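Long-range contact in phosphate-binding protein (Xanthomonas axonopodis pv. citri, PDB 5UB3), which probably serves as a periplasmic receptor paired with a diguanylate cyclase, and can bind a chloride ion: residues A[2-8]-A[37-43]. Residues are numbered along the deposited sequence; the frame is centred on the assembly and turned at random.
Sequences SSVLVLG and IRRGEIL
Ile37 meets the first segment before regular pairing begins: its CG2 packs 4.0 Å from Leu5 CB on the side of the leucines, while CD1 lies against the carbonyl oxygens of Ser2 and Val4; a branched, apolar chain suits this buried place beside the start of the strand. At Arg38 the backbone N-H makes a nearly straight bond to Ser3 O (2.8 Å, 171°), and the same oxygen takes a weak second bond from Arg39 N. Arg38 itself suits an exposed edge, its aliphatic CB and CG running past Ser3 OG.

From Arg39 onward the strands are parallel. Arg39 O receives Leu5 N at 2.9 Å. With CG set between backbone N and carbonyl carbon (chi1 60°) and a bend at chi3, the arginine runs along Val4 and back toward Ser3: CG packs on Val4 CG2 at 3.6 Å, and NH1 comes near Ser3 OG. A long chain can thus shield Val4 with methylenes and keep its charge at the surface. Opposite Leu5, Gly40 adds no side chain to the leucine face, and its CA-H approaches Leu5 O. Glu41 grips the first strand through both backbone polar atoms, N to Leu5 O and O to Leu7 N (2.9 Å), while its extended side chain slants across Val4 CG1, an outer place fit for a carboxylate. Ile42 turns to the leucine face, where CD1 touches Leu7 CD2 at 4.0 Å, the two side chains lying side by side and pointing the same way. Leu43 N then bonds to Leu7 O, and its CB rests on Val6 CG1 at 3.7 Å.

Strand 4-8, helix 14-28 and strand 39-42 form a right-handed beta-alpha-beta crossover, as in periplasmic binding proteins: the helix covers Leu5, Leu7 and Ile42 through Val28, Leu21 and Leu25, while strand 62-66 pairs with the other edge of strand 4-8.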
loop_
_atom_site.group_PDB
_atom_site.type_symbol
_atom_site.label_atom_id
_atom_site.label_comp_id
_atom_site.label_asym_id
_atom_site.label_seq_id
_atom_site.Cartn_x
_atom_site.Cartn_y
_atom_site.Cartn_z
ATOM N N SER A 2 -21.759 -14.288 -3.786
ATOM C CA SER A 2 -22.689 -14.031 -2.632
ATOM C C SER A 2 -23.050 -15.227 -1.772
ATOM O O SER A 2 -23.310 -15.067 -0.615
ATOM C CB SER A 2 -23.978 -13.411 -3.084
ATOM O OG SER A 2 -24.563 -12.847 -1.941
ATOM N N SER A 3 -23.096 -16.402 -2.360
ATOM C CA SER A 3 -22.708 -17.646 -1.684
ATOM C C SER A 3 -21.148 -17.813 -1.618
ATOM O O SER A 3 -20.596 -18.642 -0.909
ATOM C CB SER A 3 -23.399 -18.804 -2.421
ATOM O OG SER A 3 -23.101 -20.014 -1.788
ATOM N N VAL A 4 -20.445 -17.031 -2.431
ATOM C CA VAL A 4 -19.022 -17.033 -2.476
ATOM C C VAL A 4 -18.471 -15.756 -1.832
ATOM O O VAL A 4 -19.021 -14.658 -2.045
ATOM C CB VAL A 4 -18.537 -17.034 -3.940
ATOM C CG1 VAL A 4 -17.045 -17.185 -3.964
ATOM C CG2 VAL A 4 -19.218 -18.146 -4.743
ATOM N N LEU A 5 -17.384 -15.918 -1.071
ATOM C CA LEU A 5 -16.576 -14.772 -0.579
ATOM C C LEU A 5 -15.297 -14.679 -1.387
ATOM O O LEU A 5 -14.519 -15.609 -1.432
ATOM C CB LEU A 5 -16.223 -14.934 0.902
ATOM C CG LEU A 5 -15.415 -13.815 1.543
ATOM C CD1 LEU A 5 -16.286 -12.574 1.590
ATOM C CD2 LEU A 5 -14.967 -14.183 2.951
ATOM N N VAL A 6 -15.096 -13.552 -2.035
ATOM C CA VAL A 6 -13.925 -13.352 -2.867
ATOM C C VAL A 6 -12.935 -12.378 -2.201
ATOM O O VAL A 6 -13.274 -11.222 -1.963
ATOM C CB VAL A 6 -14.330 -12.814 -4.279
ATOM C CG1 VAL A 6 -13.108 -12.879 -5.154
ATOM C CG2 VAL A 6 -15.440 -13.678 -4.867
ATOM N N LEU A 7 -11.726 -12.852 -1.937
ATOM C CA LEU A 7 -10.694 -12.071 -1.254
ATOM C C LEU A 7 -9.731 -11.666 -2.327
ATOM O O LEU A 7 -9.372 -12.471 -3.213
ATOM C CB LEU A 7 -9.975 -12.891 -0.197
ATOM C CG LEU A 7 -8.623 -12.472 0.411
ATOM C CD1 LEU A 7 -8.627 -11.151 1.134
ATOM C CD2 LEU A 7 -8.169 -13.578 1.342
ATOM N N GLY A 8 -9.267 -10.431 -2.242
ATOM C CA GLY A 8 -8.323 -9.982 -3.241
ATOM C C GLY A 8 -7.304 -9.014 -2.678
ATOM O O GLY A 8 -7.277 -8.745 -1.516
ATOM N N ILE A 37 -22.302 -17.828 3.424
ATOM C CA ILE A 37 -21.055 -18.109 2.639
ATOM C C ILE A 37 -20.780 -19.597 2.662
ATOM O O ILE A 37 -20.757 -20.187 3.718
ATOM C CB ILE A 37 -19.862 -17.323 3.157
ATOM C CG1 ILE A 37 -20.136 -15.814 3.003
ATOM C CG2 ILE A 37 -18.574 -17.730 2.494
ATOM C CD1 ILE A 37 -20.376 -15.299 1.593
ATOM N N ARG A 38 -20.613 -20.185 1.480
ATOM C CA ARG A 38 -20.293 -21.583 1.354
ATOM C C ARG A 38 -18.894 -21.806 0.818
ATOM O O ARG A 38 -18.314 -22.841 1.053
ATOM C CB ARG A 38 -21.262 -22.272 0.399
ATOM C CG ARG A 38 -22.716 -22.112 0.748
ATOM C CD ARG A 38 -23.108 -22.936 1.937
ATOM N NE ARG A 38 -24.561 -22.792 2.115
ATOM C CZ ARG A 38 -25.510 -23.645 1.695
ATOM N NH1 ARG A 38 -25.222 -24.806 1.091
ATOM N NH2 ARG A 38 -26.781 -23.332 1.923
ATOM N N ARG A 39 -18.337 -20.865 0.090
ATOM C CA ARG A 39 -17.080 -21.118 -0.597
ATOM C C ARG A 39 -16.353 -19.779 -0.730
ATOM O O ARG A 39 -16.952 -18.690 -0.553
ATOM C CB ARG A 39 -17.314 -21.824 -1.938
ATOM C CG ARG A 39 -18.188 -21.069 -2.957
ATOM C CD ARG A 39 -18.667 -21.947 -4.156
ATOM N NE ARG A 39 -19.549 -23.002 -3.649
ATOM C CZ ARG A 39 -20.879 -22.900 -3.438
ATOM N NH1 ARG A 39 -21.593 -21.812 -3.766
ATOM N NH2 ARG A 39 -21.511 -23.933 -2.891
ATOM N N GLY A 40 -15.080 -19.900 -0.992
ATOM C CA GLY A 40 -14.173 -18.780 -1.180
ATOM C C GLY A 40 -13.497 -18.834 -2.535
ATOM O O GLY A 40 -13.253 -19.915 -3.046
ATOM N N GLU A 41 -13.135 -17.668 -3.053
ATOM C CA GLU A 41 -12.264 -17.523 -4.218
ATOM C C GLU A 41 -11.277 -16.383 -4.007
ATOM O O GLU A 41 -11.527 -15.480 -3.219
ATOM C CB GLU A 41 -13.086 -17.174 -5.439
ATOM C CG GLU A 41 -13.690 -18.406 -6.068
ATOM C CD GLU A 41 -14.821 -18.132 -7.004
ATOM O OE1 GLU A 41 -15.108 -16.967 -7.316
ATOM O OE2 GLU A 41 -15.438 -19.134 -7.403
ATOM N N ILE A 42 -10.169 -16.431 -4.719
ATOM C CA ILE A 42 -9.200 -15.368 -4.723
ATOM C C ILE A 42 -9.288 -14.681 -6.101
ATOM O O ILE A 42 -9.317 -15.365 -7.137
ATOM C CB ILE A 42 -7.764 -15.920 -4.538
ATOM C CG1 ILE A 42 -7.626 -16.652 -3.171
ATOM C CG2 ILE A 42 -6.709 -14.827 -4.671
ATOM C CD1 ILE A 42 -7.865 -15.778 -1.970
ATOM N N LEU A 43 -9.262 -13.355 -6.098
ATOM C CA LEU A 43 -9.233 -12.565 -7.330
ATOM C C LEU A 43 -8.445 -11.302 -7.039
ATOM O O LEU A 43 -8.877 -10.424 -6.311
ATOM C CB LEU A 43 -10.614 -12.203 -7.842
ATOM C CG LEU A 43 -10.685 -11.485 -9.201
ATOM C CD1 LEU A 43 -9.947 -12.216 -10.325
ATOM C CD2 LEU A 43 -12.104 -11.270 -9.619
#